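Long-range contacts in hemolysin activator protein CdiB (Acinetobacter baumannii ACICU, PDB 6WIL), which probably exports a toxic CdiA-type partner protein through the bacterial outer membrane, as a two-partner-secretion barrel of the Omp85 superfamily used in contact-dependent growth inhibition: residues Ala434-Asn439 with Gln482-Asn487; Met497-Gly502 with Leu517-Gly522; Ala534-Gly539 with Lys548-Gly553. All blocks are in the same frame, centred on the assembly; numbering follows the deposited sequence.

Followed from the N terminus, the three contacts come strictly in series along the last strands of the sixteen-stranded barrel; none nests in or crosses another. Contact 1 joins strand 432-444 to strand 476-487 and closes the largest loop, 42 residues that include the short strands 455-457 and 472-474. Contact 2 ties the hairpin of strands 493-505 and 515-526 across 14 residues. Contact 3 does the same for strands 530-541 and 550-559 across 8. Strands 476-487 and 493-505 are hydrogen-bonded neighbours, as are 515-526 and 530-541, and these pairings knit the three contacts into one continuous patch of wall, ending at the C-terminal strand.

Contact 1. Residues Ala434-Asn439 with Gln482-Asn487; sequences AQYRLN and QEISLN
The hydroxyl of Tyr436 donates a short hydrogen bond to the amide oxygen of Gln482, OH to OE1 2.5 Å, meeting it in the carbonyl plane on a lone pair. Ring and amide planes stand almost perpendicular, 84° apart, and OE1 lies at the ring's edge. Also at that edge, Ile484 CG1 touches Tyr436 CD1 at 3.9 Å. With CG anti to the carbonyl carbon (chi1 -75°) and an extended chain beyond it, Gln482 runs beside Leu438, whose CD1 rests 3.8 Å from Gln482 CG. The backbones beneath are antiparallel: Gln435 with Ser485 and Arg437 with Glu483 form hydrogen-bonded pairs, Gln435 N to Ser485 O being 2.7 Å. Gln435, Arg437, Glu483 and Ser485 occupy the other face. There a water links Glu483 OE2 (3.3 Å) to Ser485 OG (3.1 Å), with a weak bond to Gln435 O. Glu483 OE1 is held twice over, by salt bridges from Arg464 and Arg524, which would probably keep the buried carboxylate charged. An inner-wall acid holding the arginine of a VRGF motif, here Arg464 on the long loop between these strands, is characteristic of the conserved loop L6 of Omp85-family transporters.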
loop_
_atom_site.group_PDB
_atom_site.type_symbol
_atom_site.label_atom_id
_atom_site.label_comp_id
_atom_site.label_asym_id
_atom_site.label_seq_id
_atom_site.Cartn_x
_atom_site.Cartn_y
_atom_site.Cartn_z
ATOM N N ALA A 434 4.286 -8.736 -21.568
ATOM C CA ALA A 434 3.097 -9.161 -20.847
ATOM C C ALA A 434 3.256 -8.818 -19.374
ATOM O O ALA A 434 4.343 -8.474 -18.908
ATOM C CB ALA A 434 2.838 -10.661 -21.029
ATOM N N GLN A 435 2.152 -8.924 -18.639
ATOM C CA GLN A 435 2.136 -8.677 -17.205
ATOM C C GLN A 435 1.335 -9.773 -16.518
ATOM O O GLN A 435 0.300 -10.207 -17.030
ATOM C CB GLN A 435 1.530 -7.304 -16.879
ATOM C CG GLN A 435 2.004 -6.705 -15.563
ATOM C CD GLN A 435 3.165 -5.747 -15.746
ATOM O OE1 GLN A 435 3.480 -5.344 -16.866
ATOM N NE2 GLN A 435 3.804 -5.370 -14.645
ATOM N N TYR A 436 1.822 -10.228 -15.368
ATOM C CA TYR A 436 1.119 -11.211 -14.556
ATOM C C TYR A 436 0.710 -10.575 -13.238
ATOM O O TYR A 436 1.501 -9.864 -12.609
ATOM C CB TYR A 436 1.979 -12.451 -14.292
ATOM C CG TYR A 436 1.411 -13.363 -13.228
ATOM C CD1 TYR A 436 0.403 -14.269 -13.526
ATOM C CD2 TYR A 436 1.881 -13.313 -11.922
ATOM C CE1 TYR A 436 -0.119 -15.100 -12.553
ATOM C CE2 TYR A 436 1.367 -14.138 -10.945
ATOM C CZ TYR A 436 0.369 -15.031 -11.264
ATOM O OH TYR A 436 -0.143 -15.854 -10.290
ATOM N N ARG A 437 -0.522 -10.845 -12.814
ATOM C CA ARG A 437 -1.081 -10.220 -11.624
ATOM C C ARG A 437 -1.785 -11.260 -10.766
ATOM O O ARG A 437 -2.626 -12.012 -11.267
ATOM C CB ARG A 437 -2.065 -9.112 -12.005
ATOM C CG ARG A 437 -2.734 -8.460 -10.818
ATOM C CD ARG A 437 -1.957 -7.248 -10.363
ATOM N NE ARG A 437 -2.591 -6.587 -9.230
ATOM C CZ ARG A 437 -3.675 -5.826 -9.325
ATOM N NH1 ARG A 437 -4.187 -5.263 -8.240
ATOM N NH2 ARG A 437 -4.259 -5.638 -10.501
ATOM N N LEU A 438 -1.454 -11.285 -9.475
ATOM C CA LEU A 438 -2.121 -12.148 -8.509
ATOM C C LEU A 438 -2.616 -11.314 -7.338
ATOM O O LEU A 438 -1.840 -10.574 -6.727
ATOM C CB LEU A 438 -1.187 -13.257 -8.005
ATOM C CG LEU A 438 -1.738 -14.180 -6.910
ATOM C CD1 LEU A 438 -1.383 -15.630 -7.201
ATOM C CD2 LEU A 438 -1.220 -13.781 -5.531
ATOM N N ASN A 439 -3.907 -11.443 -7.030
ATOM C CA ASN A 439 -4.524 -10.816 -5.868
ATOM C C ASN A 439 -5.038 -11.902 -4.936
ATOM O O ASN A 439 -5.773 -12.796 -5.367
ATOM C CB ASN A 439 -5.678 -9.897 -6.278
ATOM C CG ASN A 439 -5.234 -8.778 -7.189
ATOM O OD1 ASN A 439 -4.141 -8.235 -7.036
ATOM N ND2 ASN A 439 -6.082 -8.427 -8.151
ATOM N N GLN A 482 -6.117 -14.396 -10.484
ATOM C CA GLN A 482 -4.933 -14.443 -11.329
ATOM C C GLN A 482 -5.276 -13.915 -12.710
ATOM O O GLN A 482 -6.374 -14.153 -13.222
ATOM C CB GLN A 482 -4.365 -15.861 -11.427
ATOM C CG GLN A 482 -3.624 -16.296 -10.178
ATOM C CD GLN A 482 -2.974 -17.652 -10.335
ATOM O OE1 GLN A 482 -1.755 -17.758 -10.457
ATOM N NE2 GLN A 482 -3.787 -18.700 -10.329
ATOM N N GLU A 483 -4.330 -13.201 -13.311
ATOM C CA GLU A 483 -4.600 -12.487 -14.548
ATOM C C GLU A 483 -3.296 -12.265 -15.299
ATOM O O GLU A 483 -2.263 -11.973 -14.691
ATOM C CB GLU A 483 -5.290 -11.148 -14.260
ATOM C CG GLU A 483 -5.419 -10.218 -15.452
ATOM C CD GLU A 483 -5.958 -8.860 -15.053
ATOM O OE1 GLU A 483 -7.083 -8.806 -14.510
ATOM O OE2 GLU A 483 -5.251 -7.851 -15.261
ATOM N N ILE A 484 -3.358 -12.415 -16.618
ATOM C CA ILE A 484 -2.254 -12.107 -17.515
ATOM C C ILE A 484 -2.761 -11.134 -18.567
ATOM O O ILE A 484 -3.780 -11.393 -19.215
ATOM C CB ILE A 484 -1.690 -13.371 -18.189
ATOM C CG1 ILE A 484 -1.109 -14.320 -17.141
ATOM C CG2 ILE A 484 -0.647 -12.995 -19.228
ATOM C CD1 ILE A 484 -1.019 -15.738 -17.620
ATOM N N SER A 485 -2.055 -10.021 -18.736
ATOM C CA SER A 485 -2.384 -9.028 -19.746
ATOM C C SER A 485 -1.207 -8.851 -20.695
ATOM O O SER A 485 -0.049 -8.830 -20.265
ATOM C CB SER A 485 -2.754 -7.687 -19.103
ATOM O OG SER A 485 -1.703 -7.208 -18.283
ATOM N N LEU A 486 -1.513 -8.740 -21.990
ATOM C CA LEU A 486 -0.522 -8.499 -23.030
ATOM C C LEU A 486 -0.938 -7.289 -23.852
ATOM O O LEU A 486 -2.127 -7.035 -24.046
ATOM C CB LEU A 486 -0.342 -9.726 -23.957
ATOM C CG LEU A 486 -1.507 -10.319 -24.762
ATOM C CD1 LEU A 486 -1.694 -9.632 -26.124
ATOM C CD2 LEU A 486 -1.304 -11.824 -24.936
ATOM N N ASN A 487 0.054 -6.553 -24.348
ATOM C CA ASN A 487 -0.228 -5.390 -25.178
ATOM C C ASN A 487 -0.822 -5.807 -26.515
ATOM O O ASN A 487 -0.349 -6.745 -27.161
ATOM C CB ASN A 487 1.041 -4.577 -25.416
ATOM C CG ASN A 487 1.351 -3.644 -24.275
ATOM O OD1 ASN A 487 0.488 -3.359 -23.445
ATOM N ND2 ASN A 487 2.581 -3.154 -24.227
HETATM O O HOH W 1 -2.007 -8.197 -15.389
#

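Contact 2. Residues Met497-Gly502 with Leu517-Gly522; sequences MAVDQG and LGSVLG
Ala498 O takes two hydrogen bonds: Val520 N reaches it at 2.8 Å and Ser519 OG at 3.0 Å, from opposite faces of the carbonyl plane. With OG opposite the backbone N (chi1 -167°), the Ser519 hydroxyl reaches across to this carbonyl. The return bond, Ala498 N to Val520 O, is 2.7 Å, and on the buried inner face the two CB atoms of these residues meet. The backbone is looser further along, between Asp500 and Gly518, where Gly518 N to Asp500 O is 3.3 Å. Here Leu517 covers the pair on the outer face: its CD1 lies 3.5 Å from Asp500 O, touches Gln501 CG at 3.6 Å alongside, and crosses Val499 CG1 at 3.8 Å. The other end is the more exposed. Met497, built as selenomethionine, and Leu521 both lie on the surface, meeting through CG and CD1 at 3.7 Å, while the bent chain carries the selenium away from Leu521. Inside the barrel, Asp500 salt-bridges Arg464. Strand 476-487 flanks the hairpin on one side, through Met497 to Ile484 and Val499 to Gln482 backbone bonds; strand 530-541 flanks it on the other, with Leu517 packed on Leu540.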
loop_
_atom_site.group_PDB
_atom_site.type_symbol
_atom_site.label_atom_id
_atom_site.label_comp_id
_atom_site.label_asym_id
_atom_site.label_seq_id
_atom_site.Cartn_x
_atom_site.Cartn_y
_atom_site.Cartn_z
HETATM N N MSE A 497 -6.658 -12.212 -19.804
HETATM C CA MSE A 497 -7.458 -13.367 -19.416
HETATM C C MSE A 497 -7.241 -13.608 -17.927
HETATM O O MSE A 497 -6.126 -13.456 -17.429
HETATM C CB MSE A 497 -7.081 -14.607 -20.228
HETATM C CG MSE A 497 -8.197 -15.635 -20.351
HETATM SE SE MSE A 497 -7.569 -17.481 -20.227
HETATM C CE MSE A 497 -6.097 -17.406 -21.502
ATOM N N ALA A 498 -8.300 -13.970 -17.211
ATOM C CA ALA A 498 -8.226 -14.099 -15.765
ATOM C C ALA A 498 -8.860 -15.405 -15.311
ATOM O O ALA A 498 -9.827 -15.888 -15.906
ATOM C CB ALA A 498 -8.909 -12.916 -15.065
ATOM N N VAL A 499 -8.293 -15.973 -14.248
ATOM C CA VAL A 499 -8.814 -17.171 -13.597
ATOM C C VAL A 499 -8.816 -16.921 -12.095
ATOM O O VAL A 499 -7.754 -16.694 -11.502
ATOM C CB VAL A 499 -7.989 -18.425 -13.931
ATOM C CG1 VAL A 499 -8.546 -19.631 -13.189
ATOM C CG2 VAL A 499 -7.975 -18.676 -15.434
ATOM N N ASP A 500 -9.998 -16.965 -11.484
ATOM C CA ASP A 500 -10.173 -16.687 -10.066
ATOM C C ASP A 500 -10.699 -17.922 -9.344
ATOM O O ASP A 500 -11.286 -18.820 -9.952
ATOM C CB ASP A 500 -11.136 -15.514 -9.841
ATOM C CG ASP A 500 -10.632 -14.214 -10.446
ATOM O OD1 ASP A 500 -9.521 -14.201 -11.016
ATOM O OD2 ASP A 500 -11.353 -13.200 -10.346
ATOM N N GLN A 501 -10.493 -17.946 -8.027
ATOM C CA GLN A 501 -10.884 -19.068 -7.182
ATOM C C GLN A 501 -11.264 -18.552 -5.803
ATOM O O GLN A 501 -10.563 -17.712 -5.238
ATOM C CB GLN A 501 -9.756 -20.096 -7.035
ATOM C CG GLN A 501 -9.404 -20.848 -8.300
ATOM C CD GLN A 501 -8.204 -21.754 -8.117
ATOM O OE1 GLN A 501 -8.336 -22.908 -7.705
ATOM N NE2 GLN A 501 -7.021 -21.231 -8.417
ATOM N N GLY A 502 -12.356 -19.075 -5.259
ATOM C CA GLY A 502 -12.774 -18.731 -3.915
ATOM C C GLY A 502 -12.998 -19.966 -3.067
ATOM O O GLY A 502 -13.340 -21.038 -3.567
ATOM N N LEU A 517 -14.881 -21.471 -9.164
ATOM C CA LEU A 517 -13.846 -21.286 -10.175
ATOM C C LEU A 517 -14.473 -20.579 -11.363
ATOM O O LEU A 517 -15.367 -21.129 -12.014
ATOM C CB LEU A 517 -13.234 -22.623 -10.606
ATOM C CG LEU A 517 -12.246 -22.549 -11.776
ATOM C CD1 LEU A 517 -10.912 -21.977 -11.338
ATOM C CD2 LEU A 517 -12.063 -23.908 -12.434
ATOM N N GLY A 518 -14.015 -19.361 -11.635
ATOM C CA GLY A 518 -14.500 -18.604 -12.772
ATOM C C GLY A 518 -13.372 -18.170 -13.682
ATOM O O GLY A 518 -12.203 -18.177 -13.279
ATOM N N SER A 519 -13.701 -17.799 -14.916
ATOM C CA SER A 519 -12.701 -17.336 -15.864
ATOM C C SER A 519 -13.252 -16.140 -16.625
ATOM O O SER A 519 -14.459 -16.030 -16.851
ATOM C CB SER A 519 -12.284 -18.442 -16.839
ATOM O OG SER A 519 -11.121 -18.067 -17.558
ATOM N N VAL A 520 -12.349 -15.246 -17.020
ATOM C CA VAL A 520 -12.711 -13.979 -17.646
ATOM C C VAL A 520 -11.740 -13.693 -18.783
ATOM O O VAL A 520 -10.533 -13.921 -18.656
ATOM C CB VAL A 520 -12.714 -12.830 -16.612
ATOM C CG1 VAL A 520 -12.493 -11.483 -17.282
ATOM C CG2 VAL A 520 -14.021 -12.824 -15.843
ATOM N N LEU A 521 -12.274 -13.205 -19.901
ATOM C CA LEU A 521 -11.480 -12.740 -21.031
ATOM C C LEU A 521 -11.989 -11.366 -21.441
ATOM O O LEU A 521 -13.198 -11.178 -21.613
ATOM C CB LEU A 521 -11.565 -13.718 -22.208
ATOM C CG LEU A 521 -10.740 -13.382 -23.453
ATOM C CD1 LEU A 521 -9.252 -13.523 -23.176
ATOM C CD2 LEU A 521 -11.160 -14.253 -24.626
ATOM N N GLY A 522 -11.078 -10.408 -21.588
ATOM C CA GLY A 522 -11.496 -9.062 -21.901
ATOM C C GLY A 522 -10.365 -8.205 -22.426
ATOM O O GLY A 522 -9.265 -8.688 -22.696
#

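Contact 3. Residues Ala534-Gly539 with Lys548-Gly553; sequences AFTGRG and KDWVTG
Strands 534-539 and 550-553 run antiparallel, their axes 4.6 Å apart at closest approach and 157° between directions, with Phe535-Gly553 and Gly537-Val551 as the hydrogen-bonded pairs. Both bonds of the Gly537-Val551 pair are nearly straight. On the inner face Phe535 sets CG between its backbone N and carbonyl carbon (chi1 70°), a turn that lays the ring across the partner strand. Gly553 CA then sits over the ring face, a CH-pi contact 4.0 Å from the centroid, and Gly553 N lies above the ring centre. Next to it on this face, Val551 CG2 packs on the bare backbone of glycine, 3.6 Å from Gly537 O. Trp550, Arg538, Thr536 and Thr552 lie on the outer face. Arg538 CB stands over the six-membered ring of Trp550, 4.1 Å from its centroid, and NE passes over the rim of the same face, 3.6 Å from CZ2. The guanidinium itself is turned 73° from the indole plane, with its edge to NE1, rather than stacked. Thr536 OG1 approaches the indole edge at CE3, 3.8 Å away. Beyond Trp550, in the turn, Lys548 passes its aliphatic chain along Gly539, Lys548 CG to Gly539 O 3.5 Å. Strand 515-526 borders strand 530-541, Phe535 packing on Val520 and Thr536 bonding by backbone to Leu521; on the far side Thr552 bonds to Gly227 of strand 217-228, the first of the barrel, and the wall closes there.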
loop_
_atom_site.group_PDB
_atom_site.type_symbol
_atom_site.label_atom_id
_atom_site.label_comp_id
_atom_site.label_asym_id
_atom_site.label_seq_id
_atom_site.Cartn_x
_atom_site.Cartn_y
_atom_site.Cartn_z
ATOM N N ALA A 534 -13.852 -3.914 -20.837
ATOM C CA ALA A 534 -14.931 -4.822 -21.190
ATOM C C ALA A 534 -14.449 -6.256 -21.047
ATOM O O ALA A 534 -13.331 -6.585 -21.454
ATOM C CB ALA A 534 -15.423 -4.576 -22.620
ATOM N N PHE A 535 -15.293 -7.105 -20.468
ATOM C CA PHE A 535 -14.951 -8.510 -20.314
ATOM C C PHE A 535 -16.200 -9.359 -20.467
ATOM O O PHE A 535 -17.309 -8.932 -20.133
ATOM C CB PHE A 535 -14.290 -8.794 -18.957
ATOM C CG PHE A 535 -15.230 -8.690 -17.784
ATOM C CD1 PHE A 535 -15.407 -7.486 -17.126
ATOM C CD2 PHE A 535 -15.925 -9.804 -17.331
ATOM C CE1 PHE A 535 -16.264 -7.389 -16.045
ATOM C CE2 PHE A 535 -16.787 -9.711 -16.255
ATOM C CZ PHE A 535 -16.956 -8.502 -15.611
ATOM N N THR A 536 -16.004 -10.569 -20.975
ATOM C CA THR A 536 -17.016 -11.614 -20.941
ATOM C C THR A 536 -16.439 -12.813 -20.202
ATOM O O THR A 536 -15.277 -13.181 -20.408
ATOM C CB THR A 536 -17.469 -12.011 -22.350
ATOM O OG1 THR A 536 -18.214 -13.233 -22.287
ATOM C CG2 THR A 536 -16.275 -12.186 -23.275
ATOM N N GLY A 537 -17.243 -13.408 -19.322
ATOM C CA GLY A 537 -16.772 -14.478 -18.468
ATOM C C GLY A 537 -17.830 -15.545 -18.274
ATOM O O GLY A 537 -18.955 -15.432 -18.764
ATOM N N ARG A 538 -17.441 -16.590 -17.545
ATOM C CA ARG A 538 -18.350 -17.679 -17.219
ATOM C C ARG A 538 -17.836 -18.387 -15.976
ATOM O O ARG A 538 -16.639 -18.358 -15.678
ATOM C CB ARG A 538 -18.486 -18.671 -18.381
ATOM C CG ARG A 538 -17.329 -19.656 -18.500
ATOM C CD ARG A 538 -17.567 -20.665 -19.611
ATOM N NE ARG A 538 -18.966 -21.080 -19.683
ATOM C CZ ARG A 538 -19.516 -22.010 -18.909
ATOM N NH1 ARG A 538 -20.800 -22.317 -19.051
ATOM N NH2 ARG A 538 -18.787 -22.632 -17.991
ATOM N N GLY A 539 -18.758 -19.019 -15.251
ATOM C CA GLY A 539 -18.378 -19.844 -14.118
ATOM C C GLY A 539 -17.991 -21.236 -14.585
ATOM O O GLY A 539 -18.720 -21.870 -15.356
ATOM N N LYS A 548 -23.581 -20.882 -13.035
ATOM C CA LYS A 548 -22.493 -21.017 -14.014
ATOM C C LYS A 548 -22.911 -20.469 -15.379
ATOM O O LYS A 548 -22.606 -21.047 -16.425
ATOM C CB LYS A 548 -21.999 -22.463 -14.135
ATOM C CG LYS A 548 -21.078 -22.894 -13.004
ATOM C CD LYS A 548 -20.484 -24.275 -13.249
ATOM C CE LYS A 548 -21.573 -25.327 -13.344
ATOM N NZ LYS A 548 -22.531 -25.194 -12.213
ATOM N N ASP A 549 -23.604 -19.335 -15.367
ATOM C CA ASP A 549 -24.084 -18.707 -16.587
ATOM C C ASP A 549 -22.989 -17.823 -17.186
ATOM O O ASP A 549 -21.901 -17.666 -16.623
ATOM C CB ASP A 549 -25.354 -17.909 -16.293
ATOM C CG ASP A 549 -26.328 -17.909 -17.454
ATOM O OD1 ASP A 549 -26.581 -18.994 -18.022
ATOM O OD2 ASP A 549 -26.859 -16.827 -17.784
ATOM N N TRP A 550 -23.268 -17.249 -18.352
ATOM C CA TRP A 550 -22.351 -16.310 -18.984
ATOM C C TRP A 550 -22.607 -14.904 -18.459
ATOM O O TRP A 550 -23.758 -14.485 -18.305
ATOM C CB TRP A 550 -22.506 -16.330 -20.506
ATOM C CG TRP A 550 -21.903 -17.532 -21.156
ATOM C CD1 TRP A 550 -22.491 -18.749 -21.334
ATOM C CD2 TRP A 550 -20.591 -17.633 -21.722
ATOM N NE1 TRP A 550 -21.626 -19.604 -21.972
ATOM C CE2 TRP A 550 -20.452 -18.942 -22.222
ATOM C CE3 TRP A 550 -19.519 -16.744 -21.853
ATOM C CZ2 TRP A 550 -19.286 -19.384 -22.844
ATOM C CZ3 TRP A 550 -18.362 -17.185 -22.470
ATOM C CH2 TRP A 550 -18.255 -18.492 -22.957
ATOM N N VAL A 551 -21.526 -14.178 -18.181
ATOM C CA VAL A 551 -21.618 -12.825 -17.650
ATOM C C VAL A 551 -20.811 -11.883 -18.530
ATOM O O VAL A 551 -19.834 -12.281 -19.174
ATOM C CB VAL A 551 -21.136 -12.742 -16.183
ATOM C CG1 VAL A 551 -22.042 -13.559 -15.276
ATOM C CG2 VAL A 551 -19.692 -13.206 -16.068
ATOM N N THR A 552 -21.231 -10.622 -18.557
ATOM C CA THR A 552 -20.529 -9.574 -19.281
ATOM C C THR A 552 -20.334 -8.375 -18.366
ATOM O O THR A 552 -21.051 -8.196 -17.378
ATOM C CB THR A 552 -21.282 -9.150 -20.553
ATOM O OG1 THR A 552 -22.695 -9.164 -20.307
ATOM C CG2 THR A 552 -20.960 -10.084 -21.707
ATOM N N GLY A 553 -19.344 -7.556 -18.702
ATOM C CA GLY A 553 -19.091 -6.339 -17.959
ATOM C C GLY A 553 -18.477 -5.259 -18.823
ATOM O O GLY A 553 -17.526 -5.517 -19.565
#